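Local coordinates for protein class B carbapenemase GOB-18 (Elizabethkingia meningoseptica, PDB 5K0W) that probably hydrolyses beta-lactam antibiotics, including carbapenems, with a pair of zinc ions as a periplasmic class B3 metallo-beta-lactamase, at residues A[170-175]-A[226-231]; A[235-240]-A[265-270]. All coordinates share one frame; numbering follows the deposited sequence.

Contact 1: residues A[170-175]-A[226-231]; sequences LHHPGH and FGVMKK. With ZN (zinc ion), chain D.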
loop_
_atom_site.group_PDB
_atom_site.type_symbol
_atom_site.label_atom_id
_atom_site.label_comp_id
_atom_site.label_asym_id
_atom_site.label_seq_id
_atom_site.Cartn_x
_atom_site.Cartn_y
_atom_site.Cartn_z
ATOM N N LEU A 170 -9.493 2.118 -5.765
ATOM C CA LEU A 170 -10.589 2.506 -4.887
ATOM C C LEU A 170 -10.049 3.623 -3.988
ATOM O O LEU A 170 -9.199 3.364 -3.132
ATOM C CB LEU A 170 -11.101 1.315 -4.046
ATOM C CG LEU A 170 -11.499 0.029 -4.801
ATOM C CD1 LEU A 170 -11.702 -1.122 -3.850
ATOM C CD2 LEU A 170 -12.735 0.233 -5.654
ATOM N N HIS A 171 -10.507 4.865 -4.210
ATOM C CA HIS A 171 -10.099 6.022 -3.429
ATOM C C HIS A 171 -10.592 5.869 -1.984
ATOM O O HIS A 171 -11.806 5.847 -1.734
ATOM C CB HIS A 171 -10.642 7.296 -4.083
ATOM C CG HIS A 171 -10.163 8.580 -3.467
ATOM N ND1 HIS A 171 -8.810 8.903 -3.405
ATOM C CD2 HIS A 171 -10.872 9.612 -2.957
ATOM C CE1 HIS A 171 -8.749 10.089 -2.826
ATOM N NE2 HIS A 171 -9.959 10.554 -2.537
ATOM N N HIS A 172 -9.638 5.684 -1.045
ATOM C CA HIS A 172 -9.896 5.516 0.387
ATOM C C HIS A 172 -9.084 6.553 1.191
ATOM O O HIS A 172 -8.097 6.177 1.843
ATOM C CB HIS A 172 -9.581 4.071 0.808
ATOM C CG HIS A 172 -10.531 3.051 0.234
ATOM N ND1 HIS A 172 -10.143 1.741 0.036
ATOM C CD2 HIS A 172 -11.818 3.184 -0.170
ATOM C CE1 HIS A 172 -11.189 1.128 -0.496
ATOM N NE2 HIS A 172 -12.220 1.952 -0.629
ATOM N N PRO A 173 -9.437 7.871 1.125
ATOM C CA PRO A 173 -8.613 8.886 1.813
ATOM C C PRO A 173 -8.701 8.903 3.341
ATOM O O PRO A 173 -9.494 8.186 3.936
ATOM C CB PRO A 173 -9.087 10.203 1.191
ATOM C CG PRO A 173 -10.499 9.946 0.800
ATOM C CD PRO A 173 -10.560 8.502 0.392
ATOM N N GLY A 174 -7.870 9.727 3.954
ATOM C CA GLY A 174 -7.824 9.894 5.394
ATOM C C GLY A 174 -6.425 9.679 5.904
ATOM O O GLY A 174 -5.797 10.610 6.384
ATOM N N HIS A 175 -5.919 8.449 5.801
ATOM C CA HIS A 175 -4.585 8.122 6.265
ATOM C C HIS A 175 -3.568 9.060 5.582
ATOM O O HIS A 175 -2.635 9.554 6.219
ATOM C CB HIS A 175 -4.290 6.638 6.048
ATOM C CG HIS A 175 -3.008 6.196 6.683
ATOM N ND1 HIS A 175 -2.963 5.766 8.003
ATOM C CD2 HIS A 175 -1.754 6.166 6.165
ATOM C CE1 HIS A 175 -1.691 5.462 8.237
ATOM N NE2 HIS A 175 -0.924 5.691 7.158
ATOM N N PHE A 226 -14.964 4.962 5.432
ATOM C CA PHE A 226 -15.613 3.919 6.236
ATOM C C PHE A 226 -16.877 3.403 5.555
ATOM O O PHE A 226 -17.094 2.185 5.507
ATOM C CB PHE A 226 -15.868 4.367 7.688
ATOM C CG PHE A 226 -14.614 4.487 8.543
ATOM C CD1 PHE A 226 -13.896 3.356 8.923
ATOM C CD2 PHE A 226 -14.197 5.717 9.029
ATOM C CE1 PHE A 226 -12.758 3.468 9.734
ATOM C CE2 PHE A 226 -13.054 5.822 9.818
ATOM C CZ PHE A 226 -12.345 4.699 10.167
ATOM N N GLY A 227 -17.638 4.314 4.952
ATOM C CA GLY A 227 -18.852 3.954 4.228
ATOM C C GLY A 227 -18.577 3.013 3.070
ATOM O O GLY A 227 -19.119 1.911 3.017
ATOM N N VAL A 228 -17.705 3.430 2.159
ATOM C CA VAL A 228 -17.330 2.700 0.943
ATOM C C VAL A 228 -16.602 1.351 1.229
ATOM O O VAL A 228 -16.861 0.354 0.549
ATOM C CB VAL A 228 -16.594 3.670 -0.040
ATOM C CG1 VAL A 228 -15.241 4.125 0.499
ATOM C CG2 VAL A 228 -16.458 3.080 -1.440
ATOM N N MET A 229 -15.757 1.310 2.279
ATOM C CA MET A 229 -15.014 0.101 2.650
ATOM C C MET A 229 -15.878 -1.043 3.235
ATOM O O MET A 229 -15.525 -2.210 3.066
ATOM C CB MET A 229 -13.786 0.426 3.516
ATOM C CG MET A 229 -12.592 0.903 2.714
ATOM S SD MET A 229 -11.127 1.332 3.692
ATOM C CE MET A 229 -10.218 -0.219 3.661
ATOM N N LYS A 230 -16.987 -0.714 3.912
ATOM C CA LYS A 230 -17.925 -1.691 4.501
ATOM C C LYS A 230 -18.775 -2.399 3.435
ATOM O O LYS A 230 -19.297 -3.485 3.697
ATOM C CB LYS A 230 -18.875 -0.991 5.498
ATOM C CG LYS A 230 -18.303 -0.807 6.909
ATOM C CD LYS A 230 -19.072 0.239 7.727
ATOM C CE LYS A 230 -20.305 -0.278 8.443
ATOM N NZ LYS A 230 -21.029 0.809 9.164
ATOM N N LYS A 231 -18.919 -1.777 2.241
ATOM C CA LYS A 231 -19.736 -2.283 1.118
ATOM C C LYS A 231 -18.940 -3.000 0.019
ATOM O O LYS A 231 -19.503 -3.305 -1.039
ATOM C CB LYS A 231 -20.646 -1.181 0.502
ATOM C CG LYS A 231 -21.036 -0.002 1.393
ATOM C CD LYS A 231 -22.528 0.374 1.363
ATOM C CE LYS A 231 -22.909 1.347 0.269
ATOM N NZ LYS A 231 -23.445 0.651 -0.938
HETATM ZN ZN ZN D . 1.095 5.546 6.770
HETATM O O HOH W 1 1.273 3.677 7.654
HETATM O O HOH W 2 1.652 6.192 8.808
#

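Contact 2: residues A[235-240]-A[265-270]; sequences DIWVAS and KQSYFQ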
loop_
_atom_site.group_PDB
_atom_site.type_symbol
_atom_site.label_atom_id
_atom_site.label_comp_id
_atom_site.label_asym_id
_atom_site.label_seq_id
_atom_site.Cartn_x
_atom_site.Cartn_y
_atom_site.Cartn_z
ATOM N N ASP A 235 -12.901 -11.883 -2.356
ATOM C CA ASP A 235 -12.691 -13.251 -1.882
ATOM C C ASP A 235 -11.545 -13.232 -0.906
ATOM O O ASP A 235 -11.647 -13.801 0.179
ATOM C CB ASP A 235 -12.404 -14.203 -3.052
ATOM C CG ASP A 235 -13.617 -14.434 -3.941
ATOM O OD1 ASP A 235 -14.734 -14.579 -3.394
ATOM O OD2 ASP A 235 -13.446 -14.492 -5.190
ATOM N N ILE A 236 -10.468 -12.516 -1.280
ATOM C CA ILE A 236 -9.240 -12.384 -0.505
ATOM C C ILE A 236 -8.938 -10.938 -0.163
ATOM O O ILE A 236 -9.138 -10.061 -1.003
ATOM C CB ILE A 236 -8.081 -13.076 -1.267
ATOM C CG1 ILE A 236 -8.210 -14.596 -1.144
ATOM C CG2 ILE A 236 -6.684 -12.589 -0.814
ATOM C CD1 ILE A 236 -7.311 -15.384 -2.003
ATOM N N TRP A 237 -8.426 -10.700 1.060
ATOM C CA TRP A 237 -7.997 -9.375 1.500
ATOM C C TRP A 237 -6.615 -9.409 2.158
ATOM O O TRP A 237 -6.269 -10.366 2.851
ATOM C CB TRP A 237 -9.047 -8.704 2.394
ATOM C CG TRP A 237 -8.941 -9.045 3.847
ATOM C CD1 TRP A 237 -9.425 -10.157 4.468
ATOM C CD2 TRP A 237 -8.298 -8.264 4.863
ATOM N NE1 TRP A 237 -9.112 -10.124 5.811
ATOM C CE2 TRP A 237 -8.411 -8.978 6.077
ATOM C CE3 TRP A 237 -7.624 -7.031 4.864
ATOM C CZ2 TRP A 237 -7.898 -8.487 7.284
ATOM C CZ3 TRP A 237 -7.093 -6.562 6.051
ATOM C CH2 TRP A 237 -7.251 -7.270 7.248
ATOM N N VAL A 238 -5.826 -8.366 1.911
ATOM C CA VAL A 238 -4.485 -8.107 2.460
ATOM C C VAL A 238 -4.420 -6.602 2.729
ATOM O O VAL A 238 -5.362 -5.897 2.355
ATOM C CB VAL A 238 -3.315 -8.607 1.560
ATOM C CG1 VAL A 238 -3.248 -10.122 1.526
ATOM C CG2 VAL A 238 -3.385 -8.037 0.151
ATOM N N ALA A 239 -3.347 -6.105 3.383
ATOM C CA ALA A 239 -3.222 -4.686 3.718
ATOM C C ALA A 239 -1.770 -4.150 3.562
ATOM O O ALA A 239 -0.882 -4.930 3.202
ATOM C CB ALA A 239 -3.761 -4.441 5.125
ATOM N N SER A 240 -1.540 -2.812 3.797
ATOM C CA SER A 240 -0.239 -2.120 3.719
ATOM C C SER A 240 0.816 -2.660 4.714
ATOM O O SER A 240 2.021 -2.607 4.446
ATOM C CB SER A 240 -0.424 -0.624 3.952
ATOM O OG SER A 240 -1.156 0.013 2.919
ATOM N N LYS A 265 -12.841 -12.908 5.726
ATOM C CA LYS A 265 -13.665 -11.721 5.475
ATOM C C LYS A 265 -14.159 -11.063 6.761
ATOM O O LYS A 265 -14.080 -9.846 6.869
ATOM C CB LYS A 265 -14.847 -12.049 4.554
ATOM C CG LYS A 265 -14.469 -12.363 3.125
ATOM C CD LYS A 265 -15.616 -12.022 2.184
ATOM C CE LYS A 265 -16.065 -13.222 1.392
ATOM N NZ LYS A 265 -16.968 -12.833 0.275
ATOM N N GLN A 266 -14.635 -11.853 7.745
ATOM C CA GLN A 266 -15.135 -11.295 9.005
ATOM C C GLN A 266 -14.110 -10.504 9.802
ATOM O O GLN A 266 -14.487 -9.529 10.451
ATOM C CB GLN A 266 -15.918 -12.312 9.845
ATOM C CG GLN A 266 -17.342 -12.584 9.321
ATOM C CD GLN A 266 -18.087 -11.344 8.844
ATOM O OE1 GLN A 266 -18.367 -10.410 9.605
ATOM N NE2 GLN A 266 -18.408 -11.306 7.555
ATOM N N SER A 267 -12.814 -10.862 9.684
ATOM C CA SER A 267 -11.710 -10.138 10.329
ATOM C C SER A 267 -11.481 -8.767 9.669
ATOM O O SER A 267 -11.082 -7.824 10.355
ATOM C CB SER A 267 -10.425 -10.949 10.291
ATOM O OG SER A 267 -9.415 -10.251 11.002
ATOM N N TYR A 268 -11.731 -8.655 8.348
ATOM C CA TYR A 268 -11.617 -7.384 7.633
ATOM C C TYR A 268 -12.680 -6.433 8.175
ATOM O O TYR A 268 -12.363 -5.283 8.450
ATOM C CB TYR A 268 -11.789 -7.569 6.118
ATOM C CG TYR A 268 -12.084 -6.283 5.389
ATOM C CD1 TYR A 268 -11.086 -5.340 5.167
ATOM C CD2 TYR A 268 -13.376 -5.981 4.958
ATOM C CE1 TYR A 268 -11.355 -4.144 4.508
ATOM C CE2 TYR A 268 -13.658 -4.780 4.308
ATOM C CZ TYR A 268 -12.641 -3.870 4.081
ATOM O OH TYR A 268 -12.908 -2.688 3.443
ATOM N N PHE A 269 -13.931 -6.913 8.342
ATOM C CA PHE A 269 -15.032 -6.103 8.849
ATOM C C PHE A 269 -14.905 -5.755 10.325
ATOM O O PHE A 269 -15.287 -4.654 10.722
ATOM C CB PHE A 269 -16.393 -6.712 8.493
ATOM C CG PHE A 269 -16.611 -6.777 7.002
ATOM C CD1 PHE A 269 -16.841 -5.616 6.261
ATOM C CD2 PHE A 269 -16.556 -7.992 6.328
ATOM C CE1 PHE A 269 -17.034 -5.672 4.880
ATOM C CE2 PHE A 269 -16.737 -8.047 4.937
ATOM C CZ PHE A 269 -16.973 -6.884 4.224
ATOM N N GLN A 270 -14.330 -6.659 11.128
ATOM C CA GLN A 270 -14.102 -6.423 12.557
ATOM C C GLN A 270 -13.060 -5.323 12.759
ATOM O O GLN A 270 -13.315 -4.398 13.526
ATOM C CB GLN A 270 -13.710 -7.718 13.281
ATOM C CG GLN A 270 -14.940 -8.561 13.620
ATOM C CD GLN A 270 -14.624 -9.965 14.070
ATOM O OE1 GLN A 270 -14.056 -10.785 13.323
ATOM N NE2 GLN A 270 -15.073 -10.296 15.274
#

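Contact 1: residues A[170-175]-A[226-231]
His-172 ND1 is hydrogen-bonded to Ser-181 OG, which ties the imidazole to strand 180-187 while the ring meets helix 218-230 through Met-229 and Val-228. Met-229 CG stands almost above the ring centre in a CH-pi contact, 3.5 Å from the centroid of the His-172 ring and 10° off its normal. Further along, Met-229 SD lies over that face too, 4.0 Å from the centroid of the His-172 ring, a Met-aromatic contact. The opposite face of the imidazole is approached by Leu-170 O, nearer the rim. Val-228 adds a single methyl: CG1, set between the backbone N and the carbonyl carbon at chi1 67°, comes obliquely to within 3.6 Å of His-172 CD2. Beyond the turn through Pro-173 and Gly-174, His-175 NE2 binds zinc at 2.1 Å. Gln-98, His-100 and two waters complete that site. Segment 170-175 thus leads from the strand to a metal-binding histidine. A polar tie to the same helix runs from Pro-173 O to Thr-225 OG1, but no hydrogen bond joins the two segments. Between them the attraction is dispersion and weak CH-pi and sulfur-pi, on a ring whose orientation the Ser-181 bond helps to set.

Contact 2: residues A[235-240]-A[265-270]
Trp-237 and Tyr-268 supply the aromatic part of this contact, and the benzylic carbon of the tyrosine does the closest touching. Tyr-268 CB rests over the indole face, 3.6 Å from the centroid of the five-membered ring of Trp-237 and only 7° off the normal, a clear CH-pi contact. The phenol then runs on past the six-membered ring, so that Tyr-268 CD1 comes within 3.9 Å of Trp-237 CE3. With the planes at 58°, the two rings cross aslant. A chi1 of 163° turns Tyr-268 CG away from its own backbone N and lays the phenol alongside the indole's six-membered ring. Within the helix, Tyr-268 CD2 in turn lies above the centre of the Phe-269 ring.

The helix backbone also comes close: Tyr-268 CA is 3.9 Å from Trp-237 CZ2, with Ser-267 C approaching obliquely. At the other end the aliphatic part of Lys-265 covers the chain beside Asp-235, with CG 4.3 Å from Asp-235 O.

In the layered alpha-beta/beta-alpha fold of metallo-beta-lactamases, this is where an outer helix, 265-284, lies against a sheet. Strand 236-239 is an edge strand of that sheet, parallel to 192-198, and Trp-237 reaches from it to the first turns of the helix.

The polar ends bond outside the two segments, two of them to immediate neighbours. Trp-237 NE1 hydrogen-bonds Asp-264 O, immediately before segment 265-270, and Lys-265 NZ bonds Phe-234 O, immediately before segment 235-240. Asp-235 OD2 is shared by a salt bridge to Arg-191 and the backbone N of Arg-194, whereas Tyr-268 OH hydrogen-bonds Met-229 O of helix 218-230. Asp-235 OD1 and Lys-265 NZ, 4.6 Å apart, are not in contact, though their opposite charges probably attract weakly.

From the N terminus, the chain first completes the seven-stranded sheet and then builds the five-stranded one, to which 165-171 belongs. Contact 1 closes a loop of 50 residues that includes strands 180-187 and 192-198, bringing helix 218-230 back to the end of strand 165-171. Only after that does strand 236-239 extend the same sheet, and contact 2 closes a loop of 24 residues, where the start of helix 265-284 returns to that strand. The two loops thus follow in series, neither nesting nor crossing. They still meet in space: besides the Tyr-268 to Met-229 hydrogen bond, Phe-226 packs on Leu-275 and Met-229 on Leu-272, joining the two helices.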